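Local coordinates for protein putative antitoxin VapB45 (PDB 5AF3) that is possibly the antitoxin of a type II toxin-antitoxin system, with VapC45 as its cognate toxin, and probably binds DNA, at residues Asp114-Gly119 with Ile156-Leu161; Met91-Pro96 with Gly133-Leu138. All coordinates share one frame; numbering follows the deposited sequence.

Leaving helix 72-86, the chain first reaches residues 91-96, which run into helix 95-105, and then residues 114-119, the first turn of helix 115-130. Residues 133-138 follow, at the start of helix 135-143; they return to 91-96 and close the loop of interaction 2 around helices 95-105 and 115-130. Past the hairpin of strands 144-147 and 150-153, residues 156-161 come back to 114-119 and close interaction 1. The two loops therefore cross, since one half of each contact lies inside the span of the other. The centres of interactions 1 and 2 are about 18 Å apart. Interaction 1 is partly buried and joins two helices, whereas interaction 2 lies on the surface.

Interaction 1: Asp114-Gly119 with Ile156-Leu161; sequences DLCTDG and IVEHYL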
loop_
_atom_site.group_PDB
_atom_site.type_symbol
_atom_site.label_atom_id
_atom_site.label_comp_id
_atom_site.label_asym_id
_atom_site.label_seq_id
_atom_site.Cartn_x
_atom_site.Cartn_y
_atom_site.Cartn_z
ATOM N N ASP A 114 -11.745 -25.200 4.095
ATOM C CA ASP A 114 -11.989 -25.660 5.471
ATOM C C ASP A 114 -11.060 -24.991 6.482
ATOM O O ASP A 114 -11.236 -25.131 7.698
ATOM C CB ASP A 114 -11.806 -27.183 5.558
ATOM C CG ASP A 114 -12.932 -27.953 4.870
ATOM O OD1 ASP A 114 -14.028 -27.377 4.702
ATOM O OD2 ASP A 114 -12.696 -29.133 4.508
ATOM N N LEU A 115 -10.066 -24.261 5.987
ATOM C CA LEU A 115 -9.086 -23.654 6.899
ATOM C C LEU A 115 -9.795 -22.718 7.860
ATOM O O LEU A 115 -9.623 -22.811 9.064
ATOM C CB LEU A 115 -8.001 -22.881 6.139
ATOM C CG LEU A 115 -7.030 -22.139 7.065
ATOM C CD1 LEU A 115 -6.118 -23.132 7.829
ATOM C CD2 LEU A 115 -6.151 -21.135 6.275
ATOM N N CYS A 116 -10.581 -21.792 7.335
ATOM C CA CYS A 116 -11.124 -20.759 8.199
ATOM C C CYS A 116 -12.086 -21.333 9.254
ATOM O O CYS A 116 -12.056 -20.895 10.425
ATOM C CB CYS A 116 -11.741 -19.631 7.399
ATOM S SG CYS A 116 -12.111 -18.285 8.447
ATOM N N THR A 117 -12.872 -22.353 8.870
ATOM C CA THR A 117 -13.859 -22.926 9.787
ATOM C C THR A 117 -13.276 -24.000 10.748
ATOM O O THR A 117 -13.748 -24.129 11.883
ATOM C CB THR A 117 -15.056 -23.552 9.017
ATOM O OG1 THR A 117 -14.546 -24.483 8.050
ATOM C CG2 THR A 117 -15.875 -22.465 8.322
ATOM N N ASP A 118 -12.284 -24.760 10.292
ATOM C CA ASP A 118 -11.746 -25.899 11.067
ATOM C C ASP A 118 -10.356 -25.731 11.638
ATOM O O ASP A 118 -9.954 -26.526 12.513
ATOM C CB ASP A 118 -11.719 -27.180 10.225
ATOM C CG ASP A 118 -13.071 -27.529 9.626
ATOM O OD1 ASP A 118 -14.095 -26.964 10.042
ATOM O OD2 ASP A 118 -13.072 -28.375 8.711
ATOM N N GLY A 119 -9.600 -24.765 11.091
ATOM C CA GLY A 119 -8.185 -24.641 11.392
ATOM C C GLY A 119 -7.841 -24.309 12.848
ATOM O O GLY A 119 -6.863 -24.837 13.363
ATOM N N ILE A 156 -8.036 -10.511 13.049
ATOM C CA ILE A 156 -7.013 -9.928 12.180
ATOM C C ILE A 156 -6.540 -10.953 11.128
ATOM O O ILE A 156 -6.175 -10.586 10.019
ATOM C CB ILE A 156 -5.794 -9.343 12.985
ATOM C CG1 ILE A 156 -4.867 -8.521 12.059
ATOM C CG2 ILE A 156 -4.944 -10.448 13.715
ATOM C CD1 ILE A 156 -3.634 -7.894 12.811
ATOM N N VAL A 157 -6.584 -12.240 11.480
ATOM C CA VAL A 157 -6.305 -13.347 10.527
ATOM C C VAL A 157 -7.564 -13.634 9.672
ATOM O O VAL A 157 -7.459 -13.732 8.422
ATOM C CB VAL A 157 -5.845 -14.643 11.275
ATOM C CG1 VAL A 157 -5.565 -15.803 10.257
ATOM C CG2 VAL A 157 -4.573 -14.375 12.065
ATOM N N GLU A 158 -8.711 -13.799 10.331
ATOM C CA GLU A 158 -9.993 -14.067 9.621
ATOM C C GLU A 158 -10.255 -13.079 8.498
ATOM O O GLU A 158 -10.656 -13.482 7.393
ATOM C CB GLU A 158 -11.182 -14.006 10.563
ATOM C CG GLU A 158 -11.444 -15.255 11.302
ATOM C CD GLU A 158 -12.802 -15.229 11.989
ATOM O OE1 GLU A 158 -13.375 -14.127 12.208
ATOM O OE2 GLU A 158 -13.278 -16.325 12.324
ATOM N N HIS A 159 -10.039 -11.793 8.768
ATOM C CA HIS A 159 -10.206 -10.740 7.718
ATOM C C HIS A 159 -9.519 -11.110 6.397
ATOM O O HIS A 159 -10.100 -10.938 5.302
ATOM C CB HIS A 159 -9.719 -9.379 8.253
ATOM C CG HIS A 159 -9.557 -8.302 7.213
ATOM N ND1 HIS A 159 -10.603 -7.830 6.446
ATOM C CD2 HIS A 159 -8.463 -7.598 6.830
ATOM C CE1 HIS A 159 -10.164 -6.875 5.643
ATOM N NE2 HIS A 159 -8.870 -6.712 5.859
ATOM N N TYR A 160 -8.300 -11.625 6.461
ATOM C CA TYR A 160 -7.655 -12.057 5.230
ATOM C C TYR A 160 -8.184 -13.381 4.652
ATOM O O TYR A 160 -8.275 -13.526 3.432
ATOM C CB TYR A 160 -6.142 -12.081 5.392
ATOM C CG TYR A 160 -5.690 -10.664 5.672
ATOM C CD1 TYR A 160 -5.526 -9.765 4.628
ATOM C CD2 TYR A 160 -5.524 -10.207 6.985
ATOM C CE1 TYR A 160 -5.192 -8.427 4.884
ATOM C CE2 TYR A 160 -5.191 -8.876 7.259
ATOM C CZ TYR A 160 -5.025 -7.997 6.205
ATOM O OH TYR A 160 -4.694 -6.671 6.434
ATOM N N LEU A 161 -8.439 -14.359 5.524
ATOM C CA LEU A 161 -8.978 -15.649 5.096
ATOM C C LEU A 161 -10.280 -15.506 4.335
ATOM O O LEU A 161 -10.503 -16.259 3.416
ATOM C CB LEU A 161 -9.220 -16.566 6.311
ATOM C CG LEU A 161 -7.954 -16.879 7.123
ATOM C CD1 LEU A 161 -8.217 -18.000 8.153
ATOM C CD2 LEU A 161 -6.755 -17.244 6.289
#
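E158 meets C116 from the flank of its helix: CG, the middle of the side chain, passes 4.2 Å from C116 SG, while the carboxylate stays farther from the sulfur than CG. No hydrogen bond crosses between 114-119 and 156-161, so the contact rests on apolar packing. On the next residues of the helix the side chains turn elsewhere. H159 NE2 and Y160 OH bond the two carboxylate oxygens of D237 of the second subunit, and Y160 also makes a cation-pi contact with R86. Helix 155-161 thus shows one side to helix 115-130 and another to the partner chain. The two helices form a splayed, roughly antiparallel pair, their segments running at 142° with axes 10.7 Å apart at closest approach. Helix 155-161 comes directly after the hairpin of strands 144-147 and 150-153, and F153 of that hairpin touches both E158 and L161. L161, at the C-terminal end of the helix, and C116 share the main part of the contact about equally, the CA of L161 lying 6.4 Å from the CA of C116. The two methyls of L161 divide the work. CD1 packs against C116, 3.9 Å from SG, with CB of L161 almost as near to the sulfur. CD2 points to L115, whose CD2 it touches at 3.9 Å, the two leucine side chains crossing at about a right angle. C116 holds SG anti to its own backbone nitrogen (chi1 -170°), which extends the sulfur toward helix 155-161. V80 of helix 72-86 touches both leucines, and L101 of helix 95-105 packs on L115.

Interaction 2: Met91-Pro96 with Gly133-Leu138; sequences MQRIRP and GSPDDL
R93 sets CD against the ring of P135, 3.9 Å from P135 CB and slightly farther from CG, the side chains passing at a slant. The chain is extended from CG to NE and runs past the proline, CD being the atom that touches it. P96 CB makes a plain van der Waals contact with the carboxylate oxygen D136 OD1 at 3.6 Å, the side chains crossing at about a right angle. The polar link is indirect: a water donates to R93 O at 2.7 Å and to D136 OD1 at 2.7 Å, bridging backbone and carboxylate. D136 OD2 is taken by S130 OG, so both oxygens of this carboxylate have partners. Within 133-138, S134 is the N-cap of helix 135-143, its OG accepting a capping bond from D137 N (3.3 Å). D137 OD2 receives G133 N at 2.7 Å, nearly straight (175°), on the anti side of the carboxylate and slightly out of its plane, and forms a salt bridge with R141. This surface contact joins the approach and first turn of helix 95-105 to the start of helix 135-143, with F126 of helix 115-130 touching both P96 and D136, and F84 of helix 72-86 packing on M91 and I94.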
loop_
_atom_site.group_PDB
_atom_site.type_symbol
_atom_site.label_atom_id
_atom_site.label_comp_id
_atom_site.label_asym_id
_atom_site.label_seq_id
_atom_site.Cartn_x
_atom_site.Cartn_y
_atom_site.Cartn_z
ATOM N N MET A 91 7.401 -16.892 12.238
ATOM C CA MET A 91 7.355 -17.622 10.958
ATOM C C MET A 91 8.469 -18.632 10.740
ATOM O O MET A 91 8.335 -19.573 9.936
ATOM C CB MET A 91 7.324 -16.641 9.763
ATOM C CG MET A 91 6.123 -15.666 9.785
ATOM S SD MET A 91 4.458 -16.410 9.851
ATOM C CE MET A 91 4.483 -17.332 8.272
ATOM N N GLN A 92 9.577 -18.448 11.443
ATOM C CA GLN A 92 10.775 -19.260 11.165
ATOM C C GLN A 92 10.614 -20.729 11.533
ATOM O O GLN A 92 11.319 -21.572 10.997
ATOM C CB GLN A 92 11.971 -18.711 11.936
ATOM C CG GLN A 92 12.508 -17.416 11.368
ATOM C CD GLN A 92 13.695 -16.945 12.157
ATOM O OE1 GLN A 92 14.769 -17.571 12.120
ATOM N NE2 GLN A 92 13.516 -15.852 12.903
ATOM N N ARG A 93 9.726 -21.040 12.475
ATOM C CA ARG A 93 9.550 -22.439 12.883
ATOM C C ARG A 93 8.093 -22.894 12.709
ATOM O O ARG A 93 7.566 -23.703 13.483
ATOM C CB ARG A 93 10.030 -22.659 14.337
ATOM C CG ARG A 93 11.520 -22.365 14.562
ATOM C CD ARG A 93 11.895 -22.362 16.046
ATOM N NE ARG A 93 13.333 -22.114 16.260
ATOM C CZ ARG A 93 14.274 -23.050 16.362
ATOM N NH1 ARG A 93 13.985 -24.343 16.258
ATOM N NH2 ARG A 93 15.530 -22.684 16.553
ATOM N N ILE A 94 7.458 -22.372 11.671
ATOM C CA ILE A 94 6.048 -22.645 11.414
ATOM C C ILE A 94 5.817 -23.990 10.711
ATOM O O ILE A 94 4.683 -24.495 10.715
ATOM C CB ILE A 94 5.411 -21.510 10.578
ATOM C CG1 ILE A 94 3.887 -21.566 10.697
ATOM C CG2 ILE A 94 5.953 -21.537 9.085
ATOM C CD1 ILE A 94 3.178 -20.258 10.408
ATOM N N ARG A 95 6.849 -24.541 10.074
ATOM C CA ARG A 95 6.626 -25.740 9.233
ATOM C C ARG A 95 5.919 -26.940 9.936
ATOM O O ARG A 95 4.995 -27.538 9.377
ATOM C CB ARG A 95 7.920 -26.143 8.519
ATOM C CG ARG A 95 7.766 -27.275 7.503
ATOM C CD ARG A 95 9.077 -27.446 6.751
ATOM N NE ARG A 95 9.058 -28.555 5.791
ATOM C CZ ARG A 95 9.640 -29.745 5.976
ATOM N NH1 ARG A 95 10.309 -30.015 7.099
ATOM N NH2 ARG A 95 9.556 -30.672 5.026
ATOM N N PRO A 96 6.298 -27.279 11.188
ATOM C CA PRO A 96 5.523 -28.372 11.833
ATOM C C PRO A 96 4.040 -28.117 11.993
ATOM O O PRO A 96 3.238 -29.035 11.837
ATOM C CB PRO A 96 6.211 -28.523 13.194
ATOM C CG PRO A 96 7.570 -28.078 12.928
ATOM C CD PRO A 96 7.407 -26.864 12.055
ATOM N N GLY A 133 4.637 -22.609 25.703
ATOM C CA GLY A 133 5.756 -21.744 25.299
ATOM C C GLY A 133 6.727 -22.378 24.314
ATOM O O GLY A 133 7.769 -21.794 24.011
ATOM N N SER A 134 6.445 -23.612 23.845
ATOM C CA SER A 134 7.321 -24.226 22.842
ATOM C C SER A 134 7.130 -23.431 21.543
ATOM O O SER A 134 6.125 -22.702 21.440
ATOM C CB SER A 134 6.964 -25.692 22.578
ATOM O OG SER A 134 5.666 -25.752 22.017
ATOM N N PRO A 135 8.035 -23.610 20.561
ATOM C CA PRO A 135 7.865 -22.903 19.267
ATOM C C PRO A 135 6.505 -23.175 18.607
ATOM O O PRO A 135 5.873 -22.237 18.088
ATOM C CB PRO A 135 9.018 -23.463 18.422
ATOM C CG PRO A 135 10.093 -23.779 19.473
ATOM C CD PRO A 135 9.284 -24.398 20.572
ATOM N N ASP A 136 6.030 -24.426 18.657
ATOM C CA ASP A 136 4.685 -24.694 18.138
ATOM C C ASP A 136 3.592 -23.937 18.892
ATOM O O ASP A 136 2.678 -23.358 18.280
ATOM C CB ASP A 136 4.413 -26.205 18.101
ATOM C CG ASP A 136 5.408 -26.964 17.238
ATOM O OD1 ASP A 136 5.818 -26.511 16.166
ATOM O OD2 ASP A 136 5.761 -28.082 17.625
ATOM N N ASP A 137 3.678 -23.891 20.223
ATOM C CA ASP A 137 2.694 -23.185 21.011
ATOM C C ASP A 137 2.728 -21.688 20.660
ATOM O O ASP A 137 1.676 -21.039 20.596
ATOM C CB ASP A 137 2.986 -23.412 22.505
ATOM C CG ASP A 137 1.899 -22.876 23.402
ATOM O OD1 ASP A 137 0.691 -23.033 23.082
ATOM O OD2 ASP A 137 2.231 -22.296 24.452
ATOM N N LEU A 138 3.917 -21.161 20.408
ATOM C CA LEU A 138 4.038 -19.723 20.085
ATOM C C LEU A 138 3.428 -19.405 18.732
ATOM O O LEU A 138 2.756 -18.376 18.603
ATOM C CB LEU A 138 5.467 -19.252 20.126
ATOM C CG LEU A 138 6.115 -19.369 21.512
ATOM C CD1 LEU A 138 7.623 -19.087 21.301
ATOM C CD2 LEU A 138 5.480 -18.496 22.586
HETATM O O HOH W 1 5.167 -24.878 14.078
#